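PDB 2F68: collagen adhesin from Staphylococcus aureus, which probably attaches the bacterium to host collagen, its two domains closing around the collagen triple helix in what has been termed a collagen hug. Local coordinates for residues T34-F39 against S105-F110; K69-T74 against A300-E305; S150-K155 against N172-K177; E176-S181 against Y278-K283; G193-L198 against V233-N238. All coordinates share one frame; numbering follows the deposited sequence.

Interaction 1: T34-F39 against S105-F110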
# COMPACT_ATOMS: atom_id res chain seq x y z
N THR A 34 -11.24 6.75 1.23
CA THR A 34 -11.03 7.43 2.51
C THR A 34 -12.24 7.31 3.43
O THR A 34 -13.37 7.60 3.03
CB THR A 34 -10.67 8.92 2.31
OG1 THR A 34 -9.80 9.06 1.17
CG2 THR A 34 -9.97 9.48 3.54
N VAL A 35 -11.99 6.88 4.67
CA VAL A 35 -13.03 6.73 5.69
C VAL A 35 -12.91 7.85 6.72
O VAL A 35 -11.83 8.11 7.24
CB VAL A 35 -12.94 5.36 6.40
CG1 VAL A 35 -14.12 5.16 7.36
CG2 VAL A 35 -12.90 4.22 5.39
N LYS A 36 -14.04 8.51 7.01
CA LYS A 36 -14.08 9.58 8.01
C LYS A 36 -15.08 9.28 9.11
O LYS A 36 -16.25 8.98 8.84
CB LYS A 36 -14.39 10.92 7.34
CG LYS A 36 -14.10 12.14 8.22
CD LYS A 36 -14.39 13.43 7.49
CE LYS A 36 -14.09 14.64 8.36
NZ LYS A 36 -14.37 15.92 7.65
N MET A 37 -14.62 9.35 10.36
CA MET A 37 -15.45 9.10 11.53
C MET A 37 -15.43 10.32 12.44
O MET A 37 -14.37 10.77 12.86
CB MET A 37 -14.94 7.86 12.28
CG MET A 37 -15.83 7.38 13.44
SD MET A 37 -15.71 8.35 14.96
CE MET A 37 -13.95 8.31 15.29
N THR A 38 -16.62 10.86 12.75
CA THR A 38 -16.74 12.02 13.62
C THR A 38 -17.42 11.67 14.95
O THR A 38 -18.23 10.74 15.01
CB THR A 38 -17.51 13.19 12.95
OG1 THR A 38 -18.84 12.76 12.63
CG2 THR A 38 -16.80 13.64 11.68
N PHE A 39 -17.08 12.42 16.00
CA PHE A 39 -17.61 12.18 17.34
C PHE A 39 -17.76 13.46 18.16
O PHE A 39 -17.06 14.44 17.93
CB PHE A 39 -16.74 11.16 18.10
CG PHE A 39 -15.32 11.63 18.34
CD1 PHE A 39 -15.00 12.36 19.48
CD2 PHE A 39 -14.31 11.34 17.42
CE1 PHE A 39 -13.69 12.79 19.71
CE2 PHE A 39 -13.01 11.77 17.64
CZ PHE A 39 -12.69 12.49 18.78
N SER A 105 -15.37 17.65 20.64
CA SER A 105 -15.75 17.17 19.31
C SER A 105 -14.50 16.90 18.47
O SER A 105 -13.51 17.63 18.58
CB SER A 105 -16.66 18.17 18.61
OG SER A 105 -16.02 19.43 18.46
N GLY A 106 -14.56 15.87 17.63
CA GLY A 106 -13.41 15.52 16.79
C GLY A 106 -13.72 14.59 15.63
O GLY A 106 -14.87 14.21 15.41
N PHE A 107 -12.67 14.24 14.87
CA PHE A 107 -12.80 13.36 13.71
C PHE A 107 -11.58 12.47 13.49
O PHE A 107 -10.51 12.72 14.05
CB PHE A 107 -13.13 14.17 12.44
CG PHE A 107 -11.97 14.99 11.92
CD1 PHE A 107 -11.14 14.49 10.93
CD2 PHE A 107 -11.73 16.27 12.42
CE1 PHE A 107 -10.07 15.25 10.44
CE2 PHE A 107 -10.67 17.03 11.94
CZ PHE A 107 -9.84 16.52 10.95
N ALA A 108 -11.75 11.44 12.67
CA ALA A 108 -10.67 10.53 12.29
C ALA A 108 -10.77 10.17 10.81
O ALA A 108 -11.66 9.43 10.40
CB ALA A 108 -10.71 9.28 13.15
N GLU A 109 -9.84 10.71 10.03
CA GLU A 109 -9.82 10.49 8.58
C GLU A 109 -8.62 9.62 8.18
O GLU A 109 -7.48 9.96 8.49
CB GLU A 109 -9.79 11.83 7.84
CG GLU A 109 -10.29 11.77 6.41
CD GLU A 109 -10.34 13.14 5.74
OE1 GLU A 109 -9.39 13.93 5.90
OE2 GLU A 109 -11.34 13.41 5.04
N PHE A 110 -8.90 8.51 7.51
CA PHE A 110 -7.87 7.56 7.10
C PHE A 110 -8.24 6.82 5.81
O PHE A 110 -9.42 6.69 5.48
CB PHE A 110 -7.56 6.56 8.23
CG PHE A 110 -8.77 5.83 8.75
CD1 PHE A 110 -9.18 4.62 8.18
CD2 PHE A 110 -9.50 6.34 9.82
CE1 PHE A 110 -10.29 3.95 8.66
CE2 PHE A 110 -10.62 5.66 10.31
CZ PHE A 110 -11.01 4.47 9.73
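Phe39 lies with one face of its ring over Gly106, whose CA is 3.9 Å from the ring centroid. A chi1 of 63° sets the ring between its own backbone N and carbonyl carbon, folding it back across the neighbouring strand; Gly106 offers bare backbone there. The same play is repeated at the far end of the contact, where Phe110 covers Val35: Val35 CB stands over the ring face, 3.8 Å from Phe110 CE1. Between these two aromatic ends the Met37 methyl, CE, reaches Ala108 CB at 4.0 Å. All of these belong to the inner face of the sheet. On the other face Thr38 CG2 rests on Phe107 CB at 3.8 Å, and the extended chain of Lys36 carries CE to Phe107 CD1 at 3.9 Å, its ammonium too distant for more than a weak attraction to the ring.

What positions these groups is an antiparallel ladder, the local strand axes running at 168°. Val35-Phe110, Met37-Ala108 and Phe39-Gly106 are hydrogen-bonded pairs, each closed by two N-H to O bonds; Val35 N to Phe110 O, at 2.7 Å, is nearly straight at 164°. Further out, Met37 and Phe39 pack on Ile52, Phe39 also meets the ring of Phe94, and Ala108 touches Ile92, while Thr38 OG1 is hydrogen-bonded to Thr18 OG1. One face is thus buried against the strands 50-54 and 89-94 and the other is more open, as expected for adjoining strands in the beta sandwich of an Ig-like domain.

Interaction 2: K69-T74 against A300-E305; sequences KTVPLT and ANAGIE
Val71 drives its two methyls into the row of small side chains formed by Ala300 and Ala302. CG1, anti to the backbone N (chi1 -174°), comes to 3.8 Å from Ala302 CB, while CG2 drops toward the preceding alanine and stops 3.4 Å from Ala300 O. The teeth mesh in both directions: the Ala302 methyl is itself received between Val71 and Leu73, with Leu73 CD1 at 3.8 Å from Ala302 CB. Leu73 then fills the next step, its CD1 settling 3.4 Å from Gly303 O, and its CB meets Ile304 CG2 at 3.7 Å. That isoleucine branch is the last bump of the row and fits against the backbone of Thr74. At the opposite end the bent chain of Lys69 lays CB and CG on the Ala300 methyl, so that aliphatic carbon, not charge, makes its contact.

The two segments run nearly parallel, at 15°, with axes 5.6 Å apart at closest approach, and none of their backbone groups bond directly. The polar link is a water that donates to Thr74 O and accepts from Ile304 N at 2.9 Å, joining the two backbones near the end where Leu73 and Gly303 come close.

Each strand finds its backbone partners elsewhere: 69-74 pairs with 78-86, and Asn301 bonds to Glu109 of strand 104-116, where Ile304 also rests on Val104. A C-terminal strand placed beside strands of the N-terminal domain in this way, after the chain has passed through the collagen-binding domain, fits the latch of the collagen hug, a form of strand complementation.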
# COMPACT_ATOMS: atom_id res chain seq x y z
N LYS A 69 -1.45 3.32 10.18
CA LYS A 69 -1.09 4.69 10.55
C LYS A 69 -1.40 4.99 12.01
O LYS A 69 -2.35 4.45 12.58
CB LYS A 69 -1.81 5.70 9.64
CG LYS A 69 -1.17 5.91 8.27
CD LYS A 69 0.07 6.79 8.34
CE LYS A 69 0.69 6.98 6.97
NZ LYS A 69 1.91 7.84 7.03
N THR A 70 -0.58 5.85 12.61
CA THR A 70 -0.79 6.30 13.99
C THR A 70 -0.79 7.83 14.04
O THR A 70 0.26 8.47 13.91
CB THR A 70 0.29 5.72 14.94
OG1 THR A 70 0.41 4.31 14.74
CG2 THR A 70 -0.08 5.99 16.40
N VAL A 71 -1.98 8.41 14.22
CA VAL A 71 -2.15 9.86 14.23
C VAL A 71 -2.63 10.34 15.61
O VAL A 71 -3.67 9.89 16.09
CB VAL A 71 -3.14 10.33 13.13
CG1 VAL A 71 -3.19 11.85 13.05
CG2 VAL A 71 -2.75 9.75 11.77
N PRO A 72 -1.87 11.26 16.24
CA PRO A 72 -2.25 11.78 17.56
C PRO A 72 -3.40 12.79 17.51
O PRO A 72 -3.54 13.53 16.54
CB PRO A 72 -0.96 12.45 18.04
CG PRO A 72 -0.26 12.87 16.80
CD PRO A 72 -0.61 11.85 15.75
N LEU A 73 -4.20 12.80 18.58
CA LEU A 73 -5.27 13.78 18.75
C LEU A 73 -4.80 14.86 19.71
O LEU A 73 -4.57 14.60 20.89
CB LEU A 73 -6.54 13.10 19.29
CG LEU A 73 -7.50 12.28 18.40
CD1 LEU A 73 -8.22 13.17 17.39
CD2 LEU A 73 -6.83 11.10 17.71
N THR A 74 -4.65 16.09 19.20
CA THR A 74 -4.03 17.17 19.97
C THR A 74 -4.93 18.39 20.18
O THR A 74 -5.63 18.82 19.26
CB THR A 74 -2.70 17.64 19.33
OG1 THR A 74 -2.90 17.92 17.94
CG2 THR A 74 -1.62 16.58 19.49
N ALA A 300 -3.53 10.20 6.35
CA ALA A 300 -4.25 9.95 7.59
C ALA A 300 -4.18 11.15 8.52
O ALA A 300 -3.09 11.58 8.91
CB ALA A 300 -3.73 8.69 8.27
N ASN A 301 -5.35 11.68 8.88
CA ASN A 301 -5.44 12.86 9.74
C ASN A 301 -6.50 12.71 10.83
O ASN A 301 -7.51 12.05 10.63
CB ASN A 301 -5.74 14.12 8.90
CG ASN A 301 -4.62 14.47 7.94
OD1 ASN A 301 -3.44 14.51 8.32
ND2 ASN A 301 -4.97 14.72 6.69
N ALA A 302 -6.24 13.34 11.98
CA ALA A 302 -7.18 13.31 13.10
C ALA A 302 -7.15 14.63 13.87
O ALA A 302 -6.08 15.12 14.24
CB ALA A 302 -6.87 12.14 14.02
N GLY A 303 -8.33 15.19 14.10
CA GLY A 303 -8.47 16.46 14.83
C GLY A 303 -9.44 16.36 15.99
O GLY A 303 -10.31 15.48 16.02
N ILE A 304 -9.28 17.26 16.96
CA ILE A 304 -10.11 17.28 18.17
C ILE A 304 -10.18 18.68 18.78
O ILE A 304 -9.16 19.37 18.90
CB ILE A 304 -9.63 16.22 19.22
CG1 ILE A 304 -10.56 16.18 20.44
CG2 ILE A 304 -8.16 16.43 19.59
CD1 ILE A 304 -10.47 14.90 21.26
N GLU A 305 -11.39 19.10 19.14
CA GLU A 305 -11.63 20.40 19.76
C GLU A 305 -12.18 20.24 21.17
O GLU A 305 -12.87 19.26 21.47
CB GLU A 305 -12.60 21.24 18.92
CG GLU A 305 -12.06 21.66 17.55
CD GLU A 305 -13.06 22.46 16.74
OE1 GLU A 305 -13.63 23.44 17.28
OE2 GLU A 305 -13.26 22.13 15.56
O HOH W 1 -6.91 18.88 16.81

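Interaction 3: S150-K155 against N172-K177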
# COMPACT_ATOMS: atom_id res chain seq x y z
N SER A 150 -0.85 -8.74 -21.62
CA SER A 150 0.19 -7.85 -21.10
C SER A 150 1.24 -7.51 -22.17
O SER A 150 1.43 -8.27 -23.12
CB SER A 150 0.88 -8.49 -19.89
OG SER A 150 -0.05 -8.70 -18.83
N VAL A 151 1.90 -6.37 -21.99
CA VAL A 151 3.02 -5.97 -22.85
C VAL A 151 4.29 -6.73 -22.46
O VAL A 151 4.29 -7.48 -21.48
CB VAL A 151 3.27 -4.44 -22.80
CG1 VAL A 151 2.14 -3.68 -23.50
CG2 VAL A 151 3.44 -3.95 -21.36
N PHE A 152 5.36 -6.54 -23.24
CA PHE A 152 6.64 -7.18 -22.96
C PHE A 152 7.17 -6.79 -21.58
O PHE A 152 7.36 -7.64 -20.71
CB PHE A 152 7.67 -6.83 -24.04
CG PHE A 152 9.00 -7.53 -23.87
CD1 PHE A 152 9.25 -8.75 -24.49
CD2 PHE A 152 10.01 -6.96 -23.09
CE1 PHE A 152 10.48 -9.39 -24.34
CE2 PHE A 152 11.24 -7.60 -22.93
CZ PHE A 152 11.47 -8.82 -23.56
N TYR A 153 7.39 -5.49 -21.39
CA TYR A 153 7.91 -4.97 -20.13
C TYR A 153 7.10 -3.78 -19.62
O TYR A 153 6.87 -2.82 -20.34
CB TYR A 153 9.40 -4.60 -20.26
CG TYR A 153 9.97 -3.87 -19.06
CD1 TYR A 153 10.23 -4.53 -17.87
CD2 TYR A 153 10.24 -2.50 -19.13
CE1 TYR A 153 10.75 -3.86 -16.77
CE2 TYR A 153 10.76 -1.82 -18.04
CZ TYR A 153 11.02 -2.50 -16.86
OH TYR A 153 11.53 -1.84 -15.77
N TYR A 154 6.68 -3.88 -18.36
CA TYR A 154 6.04 -2.77 -17.66
C TYR A 154 6.45 -2.78 -16.19
O TYR A 154 6.80 -3.82 -15.63
CB TYR A 154 4.51 -2.83 -17.80
CG TYR A 154 3.83 -3.89 -16.95
CD1 TYR A 154 3.71 -5.20 -17.39
CD2 TYR A 154 3.28 -3.56 -15.70
CE1 TYR A 154 3.08 -6.17 -16.62
CE2 TYR A 154 2.65 -4.52 -14.92
CZ TYR A 154 2.55 -5.83 -15.38
OH TYR A 154 1.93 -6.78 -14.61
N LYS A 155 6.42 -1.60 -15.57
CA LYS A 155 6.83 -1.46 -14.17
C LYS A 155 5.69 -0.93 -13.31
O LYS A 155 5.01 0.03 -13.68
CB LYS A 155 8.05 -0.54 -14.08
CG LYS A 155 8.80 -0.63 -12.76
CD LYS A 155 10.06 0.23 -12.76
CE LYS A 155 9.75 1.72 -12.87
NZ LYS A 155 8.76 2.18 -11.86
N ASN A 172 8.46 -6.33 -14.28
CA ASN A 172 7.92 -7.46 -15.02
C ASN A 172 8.43 -7.51 -16.46
O ASN A 172 7.95 -6.78 -17.33
CB ASN A 172 6.39 -7.44 -14.99
CG ASN A 172 5.83 -7.50 -13.57
OD1 ASN A 172 6.18 -8.39 -12.79
ND2 ASN A 172 4.94 -6.57 -13.24
N ILE A 173 9.42 -8.37 -16.70
CA ILE A 173 10.09 -8.47 -17.99
C ILE A 173 9.65 -9.72 -18.76
O ILE A 173 9.54 -10.80 -18.19
CB ILE A 173 11.64 -8.49 -17.84
CG1 ILE A 173 12.10 -7.45 -16.80
CG2 ILE A 173 12.33 -8.26 -19.18
CD1 ILE A 173 13.52 -7.66 -16.29
N ASN A 174 9.39 -9.54 -20.06
CA ASN A 174 8.98 -10.61 -20.97
C ASN A 174 7.80 -11.43 -20.43
O ASN A 174 7.91 -12.64 -20.21
CB ASN A 174 10.17 -11.51 -21.35
CG ASN A 174 9.90 -12.37 -22.58
OD1 ASN A 174 8.95 -12.14 -23.33
ND2 ASN A 174 10.74 -13.38 -22.78
N ASN A 175 6.67 -10.75 -20.23
CA ASN A 175 5.49 -11.33 -19.60
C ASN A 175 4.82 -12.47 -20.37
O ASN A 175 4.18 -13.34 -19.77
CB ASN A 175 4.47 -10.23 -19.29
CG ASN A 175 4.97 -9.23 -18.27
OD1 ASN A 175 5.26 -9.59 -17.13
ND2 ASN A 175 5.07 -7.97 -18.68
N GLU A 176 4.96 -12.46 -21.69
CA GLU A 176 4.33 -13.46 -22.55
C GLU A 176 5.28 -14.59 -22.95
O GLU A 176 4.92 -15.46 -23.75
CB GLU A 176 3.73 -12.79 -23.80
CG GLU A 176 2.61 -11.79 -23.51
CD GLU A 176 1.41 -12.40 -22.81
OE1 GLU A 176 0.93 -13.47 -23.26
OE2 GLU A 176 0.93 -11.81 -21.82
N LYS A 177 6.49 -14.57 -22.38
CA LYS A 177 7.53 -15.59 -22.61
C LYS A 177 7.85 -15.76 -24.10
O LYS A 177 7.95 -16.89 -24.60
CB LYS A 177 7.14 -16.93 -21.97
CG LYS A 177 6.89 -16.87 -20.47
CD LYS A 177 6.34 -18.19 -19.95
CE LYS A 177 5.89 -18.08 -18.50
NZ LYS A 177 4.67 -17.24 -18.34
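Asn175 ND2 donates to Val151 O at 2.9 Å, with an almost straight N-H at 173° and the acceptor lying in the amide plane. The same nitrogen makes a weak, bent bond back to Asn172 O, so one amide nitrogen ties Val151 across the contact and, weakly, Asn172 within its own segment. Its backbone N adds a bond to Phe152 O (3.2 Å), arriving in the carbonyl plane on a lone pair.

Phe152 swings its ring under the start of the turn: CG is anti to the backbone N (chi1 -176°), and Asn174 CA stands over the ring centre at 3.9 Å from the centroid. The Asn174 amide lies only 21° from the ring plane, kept there by Ser178 N and Gly249 O. On the other flank Asn172 CB sits over one face of the Tyr154 ring, while Asn175 ND2 meets its edge, 3.3 Å from CD1. Tyr153 CD1 presses on Ile173 CG1 at 3.6 Å.

Tyr154 and Asn172 form an antiparallel hydrogen-bonded pair, the Tyr154 N to Asn172 O bond being weak, before the chain leaves through a type I turn from Asn174 to Lys177. The arrangement is the open end of the beta hairpin 154-156/166-173, at one margin of the sheet in the Ig-like collagen-binding domain.

Interaction 4: E176-S181 against Y278-K283; sequences EKSYVS and YQEHGK
Val180 and Glu280 bring two irregular loops together through a single backbone bridge, their CA atoms 4.7 Å apart. The sound bond is Ser181 N to Gln279 O, 3.1 Å long and straight at 173°, with the donor nearly in line with the carbonyl. On the other side of the bridged pair, His281 N reaches Tyr179 O only weakly, at 3.4 Å, and a water donates to both Tyr179 O and His281 O. The second loop then reverses in a type II turn from Glu280 to Lys283, with Gly282 at a positive phi of 119°.

Both segments are connections between strands, 166-173 to 184-190 and 269-278 to 286-287, and they meet at one end of the Ig-like beta sandwich of the collagen-binding domain.

Among the side chains, Val180 CG2 is pressed to 3.3 Å from Gln279 O, the same carbonyl that Ser181 approaches. Ser181 OG shares a water with Gln279 OE1, which lies 2.7 Å from that water; the extended Gln279 chain carries its amide alongside the serine. Tyr179 and His281 point the same way, with His281 CB at the tyrosine ring edge, 3.7 Å from CD2. Ser178 OG stands 3.0 Å from Glu280 OE1, and the glutamate also packs on Phe152.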
# COMPACT_ATOMS: atom_id res chain seq x y z
N GLU A 176 4.96 -12.46 -21.69
CA GLU A 176 4.33 -13.46 -22.55
C GLU A 176 5.28 -14.59 -22.95
O GLU A 176 4.92 -15.46 -23.75
CB GLU A 176 3.73 -12.79 -23.80
CG GLU A 176 2.61 -11.79 -23.51
CD GLU A 176 1.41 -12.40 -22.81
OE1 GLU A 176 0.93 -13.47 -23.26
OE2 GLU A 176 0.93 -11.81 -21.82
N LYS A 177 6.49 -14.57 -22.38
CA LYS A 177 7.53 -15.59 -22.61
C LYS A 177 7.85 -15.76 -24.10
O LYS A 177 7.95 -16.89 -24.60
CB LYS A 177 7.14 -16.93 -21.97
CG LYS A 177 6.89 -16.87 -20.47
CD LYS A 177 6.34 -18.19 -19.95
CE LYS A 177 5.89 -18.08 -18.50
NZ LYS A 177 4.67 -17.24 -18.34
N SER A 178 8.01 -14.64 -24.80
CA SER A 178 8.30 -14.64 -26.23
C SER A 178 9.79 -14.73 -26.52
O SER A 178 10.62 -14.37 -25.67
CB SER A 178 7.71 -13.39 -26.89
OG SER A 178 8.26 -12.21 -26.33
N TYR A 179 10.13 -15.22 -27.71
CA TYR A 179 11.52 -15.30 -28.16
C TYR A 179 12.08 -13.90 -28.40
O TYR A 179 11.41 -13.04 -28.98
CB TYR A 179 11.63 -16.15 -29.43
CG TYR A 179 13.04 -16.27 -29.98
CD1 TYR A 179 13.91 -17.27 -29.52
CD2 TYR A 179 13.50 -15.40 -30.97
CE1 TYR A 179 15.20 -17.38 -30.03
CE2 TYR A 179 14.79 -15.51 -31.48
CZ TYR A 179 15.63 -16.51 -31.01
OH TYR A 179 16.91 -16.62 -31.51
N VAL A 180 13.32 -13.68 -27.97
CA VAL A 180 13.98 -12.39 -28.11
C VAL A 180 15.24 -12.50 -28.98
O VAL A 180 16.00 -13.46 -28.87
CB VAL A 180 14.26 -11.73 -26.72
CG1 VAL A 180 15.42 -12.40 -25.99
CG2 VAL A 180 14.48 -10.23 -26.86
N SER A 181 15.43 -11.51 -29.86
CA SER A 181 16.53 -11.52 -30.83
C SER A 181 17.82 -10.90 -30.28
O SER A 181 18.90 -11.15 -30.80
CB SER A 181 16.11 -10.82 -32.12
OG SER A 181 15.72 -9.48 -31.87
N TYR A 278 15.08 -3.80 -25.74
CA TYR A 278 14.69 -5.15 -26.17
C TYR A 278 14.11 -5.18 -27.58
O TYR A 278 13.73 -4.14 -28.13
CB TYR A 278 13.71 -5.78 -25.18
CG TYR A 278 12.38 -5.06 -25.06
CD1 TYR A 278 11.32 -5.35 -25.92
CD2 TYR A 278 12.18 -4.09 -24.07
CE1 TYR A 278 10.10 -4.69 -25.81
CE2 TYR A 278 10.96 -3.42 -23.96
CZ TYR A 278 9.93 -3.73 -24.83
OH TYR A 278 8.72 -3.08 -24.72
N GLN A 279 14.05 -6.37 -28.16
CA GLN A 279 13.40 -6.58 -29.46
C GLN A 279 12.84 -8.00 -29.58
O GLN A 279 13.59 -8.97 -29.73
CB GLN A 279 14.36 -6.28 -30.62
CG GLN A 279 13.73 -6.43 -32.00
CD GLN A 279 14.68 -6.11 -33.14
OE1 GLN A 279 15.86 -5.81 -32.93
NE2 GLN A 279 14.18 -6.18 -34.37
N GLU A 280 11.51 -8.11 -29.51
CA GLU A 280 10.82 -9.37 -29.79
C GLU A 280 10.98 -9.68 -31.27
O GLU A 280 10.76 -8.80 -32.11
CB GLU A 280 9.34 -9.27 -29.44
CG GLU A 280 9.04 -9.03 -27.97
CD GLU A 280 7.55 -9.00 -27.66
OE1 GLU A 280 6.87 -10.02 -27.91
OE2 GLU A 280 7.07 -7.96 -27.17
N HIS A 281 11.36 -10.91 -31.59
CA HIS A 281 11.56 -11.30 -32.98
C HIS A 281 10.22 -11.36 -33.72
O HIS A 281 9.41 -12.26 -33.50
CB HIS A 281 12.32 -12.62 -33.09
CG HIS A 281 12.92 -12.86 -34.44
ND1 HIS A 281 12.42 -13.80 -35.31
CD2 HIS A 281 13.96 -12.27 -35.07
CE1 HIS A 281 13.14 -13.79 -36.42
NE2 HIS A 281 14.08 -12.87 -36.30
N GLY A 282 10.02 -10.39 -34.60
CA GLY A 282 8.74 -10.18 -35.27
C GLY A 282 8.15 -8.82 -34.94
O GLY A 282 7.19 -8.38 -35.57
N LYS A 283 8.75 -8.16 -33.95
CA LYS A 283 8.33 -6.83 -33.52
C LYS A 283 9.45 -5.81 -33.70
O LYS A 283 10.61 -6.18 -33.89
CB LYS A 283 7.88 -6.87 -32.05
CG LYS A 283 6.68 -7.78 -31.76
CD LYS A 283 5.37 -7.17 -32.22
CE LYS A 283 4.20 -8.10 -31.95
NZ LYS A 283 2.91 -7.52 -32.40
O HOH W 2 9.25 -13.38 -30.75
O HOH W 3 17.70 -7.64 -32.21

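Interaction 5: G193-L198 against V233-N238; sequences GQQLDL and VDNTKN
Leu196 has both its backbone N and its backbone O bound by side-chain amides, so two asparagines do what a neighbouring strand would otherwise do. Leu196 N donates to Asn238 OD1 at 3.1 Å and 169°, approaching from above the amide plane. Asn235 ND2 donates to Leu196 O, also at 3.1 Å, from above the carbonyl plane.

Gln195 threads between the same two residues. Its chain turns at chi2 (60°), which brings NE2 to Asn235 O for the shortest bond of the contact, 2.8 Å and nearly straight. Its OE1 accepts from Asn238 ND2 at 3.2 Å, the two amide planes standing 43° apart. Asn238 thus uses both ends of its amide, and Asn235 both backbone and side chain. The bend that presents them is held internally: Asp234 OD1 accepts from Lys237 N in an Asx motif, and Asn238 takes left-handed backbone angles. Beside this polar cluster lies an apolar one, where Val233 CG1 meets Leu196 CD2 at 3.8 Å and Leu198 CD1 at 3.7 Å.

The first segment is held by backbone bonds of Gln195 to Lys261 and Asp197 to Lys259 on strand 252-262, its partner in one sheet of the collagen-binding domain. The second leaves strand 230-234 of the other sheet and turns into strand 239-244, Asn238 bonding to the backbone of Ile190. Leu196 packs on Ile190 and Ile240, so the contact bridges the two sheets near the bend between strands 230-234 and 239-244.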
# COMPACT_ATOMS: atom_id res chain seq x y z
N GLY A 193 13.50 10.47 -1.63
CA GLY A 193 12.47 10.25 -0.62
C GLY A 193 12.37 8.80 -0.17
O GLY A 193 11.54 8.47 0.69
N GLN A 194 13.21 7.95 -0.74
CA GLN A 194 13.21 6.51 -0.44
C GLN A 194 14.60 5.89 -0.63
O GLN A 194 15.38 6.34 -1.47
CB GLN A 194 12.16 5.78 -1.28
CG GLN A 194 12.30 5.99 -2.79
CD GLN A 194 11.05 5.61 -3.57
OE1 GLN A 194 10.68 6.28 -4.54
NE2 GLN A 194 10.39 4.53 -3.16
N GLN A 195 14.88 4.85 0.16
CA GLN A 195 16.16 4.14 0.08
C GLN A 195 15.94 2.65 -0.17
O GLN A 195 15.16 2.00 0.54
CB GLN A 195 16.99 4.37 1.35
CG GLN A 195 18.33 3.62 1.40
CD GLN A 195 19.27 3.99 0.26
OE1 GLN A 195 19.44 5.17 -0.07
NE2 GLN A 195 19.90 2.98 -0.33
N LEU A 196 16.63 2.12 -1.17
CA LEU A 196 16.51 0.71 -1.57
C LEU A 196 17.05 -0.25 -0.51
O LEU A 196 18.17 -0.08 -0.01
CB LEU A 196 17.22 0.49 -2.92
CG LEU A 196 17.55 -0.92 -3.41
CD1 LEU A 196 16.31 -1.75 -3.69
CD2 LEU A 196 18.42 -0.83 -4.66
N ASP A 197 16.25 -1.25 -0.18
CA ASP A 197 16.68 -2.35 0.68
C ASP A 197 17.11 -3.52 -0.20
O ASP A 197 16.29 -4.15 -0.86
CB ASP A 197 15.54 -2.76 1.63
CG ASP A 197 16.04 -3.53 2.85
OD1 ASP A 197 17.18 -4.05 2.83
OD2 ASP A 197 15.28 -3.62 3.84
N LEU A 198 18.41 -3.79 -0.20
CA LEU A 198 19.02 -4.80 -1.06
C LEU A 198 18.61 -6.23 -0.69
O LEU A 198 18.52 -7.10 -1.55
CB LEU A 198 20.55 -4.66 -1.06
CG LEU A 198 21.41 -5.53 -1.98
CD1 LEU A 198 21.11 -5.27 -3.45
CD2 LEU A 198 22.89 -5.32 -1.69
N VAL A 233 23.74 -3.29 -8.80
CA VAL A 233 23.03 -2.46 -7.83
C VAL A 233 23.97 -1.43 -7.20
O VAL A 233 24.97 -1.80 -6.57
CB VAL A 233 22.34 -3.30 -6.73
CG1 VAL A 233 21.66 -2.40 -5.71
CG2 VAL A 233 21.33 -4.27 -7.34
N ASP A 234 23.65 -0.16 -7.38
CA ASP A 234 24.34 0.93 -6.69
C ASP A 234 23.43 1.45 -5.58
O ASP A 234 22.49 2.21 -5.84
CB ASP A 234 24.70 2.04 -7.68
CG ASP A 234 25.78 2.98 -7.15
OD1 ASP A 234 25.58 3.59 -6.07
OD2 ASP A 234 26.82 3.12 -7.82
N ASN A 235 23.71 1.02 -4.36
CA ASN A 235 22.87 1.33 -3.19
C ASN A 235 22.85 2.81 -2.83
O ASN A 235 21.84 3.33 -2.34
CB ASN A 235 23.31 0.49 -1.99
CG ASN A 235 22.29 0.52 -0.85
OD1 ASN A 235 22.61 0.92 0.26
ND2 ASN A 235 21.07 0.08 -1.14
N THR A 236 23.97 3.50 -3.06
CA THR A 236 24.10 4.92 -2.76
C THR A 236 23.32 5.77 -3.77
O THR A 236 22.65 6.74 -3.40
CB THR A 236 25.58 5.37 -2.73
OG1 THR A 236 26.36 4.41 -1.99
CG2 THR A 236 25.73 6.74 -2.08
N LYS A 237 23.41 5.40 -5.05
CA LYS A 237 22.73 6.12 -6.13
C LYS A 237 21.30 5.64 -6.37
O LYS A 237 20.56 6.25 -7.15
CB LYS A 237 23.55 6.05 -7.42
CG LYS A 237 24.83 6.89 -7.41
CD LYS A 237 25.54 6.85 -8.76
CE LYS A 237 24.88 7.76 -9.80
NZ LYS A 237 25.04 9.21 -9.47
N ASN A 238 20.92 4.55 -5.71
CA ASN A 238 19.60 3.92 -5.85
C ASN A 238 19.26 3.55 -7.30
O ASN A 238 18.19 3.91 -7.81
CB ASN A 238 18.50 4.79 -5.22
CG ASN A 238 18.55 4.78 -3.70
OD1 ASN A 238 18.50 3.72 -3.07
ND2 ASN A 238 18.64 5.96 -3.11

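From the N terminus, interaction 1 closes the first loop, joining strands 31-40 and 104-116 of the N-terminal domain. Interaction 2 opens within that loop, at 69-74, but closes only at 300-305, so the two cross; they touch through strand 104-116, where Ser105 O and Glu109 N face Glu305 N and Asn301 O. The wide loop of interaction 2 embraces the other three. Interaction 3 closes a short hairpin and shares Glu176 and Lys177 with interaction 4, whose longer loop contains interaction 5; the rings of Phe152 and Tyr278 stack between 3 and 4. Interactions 1 and 4, in different domains, have centres about 52 Å apart.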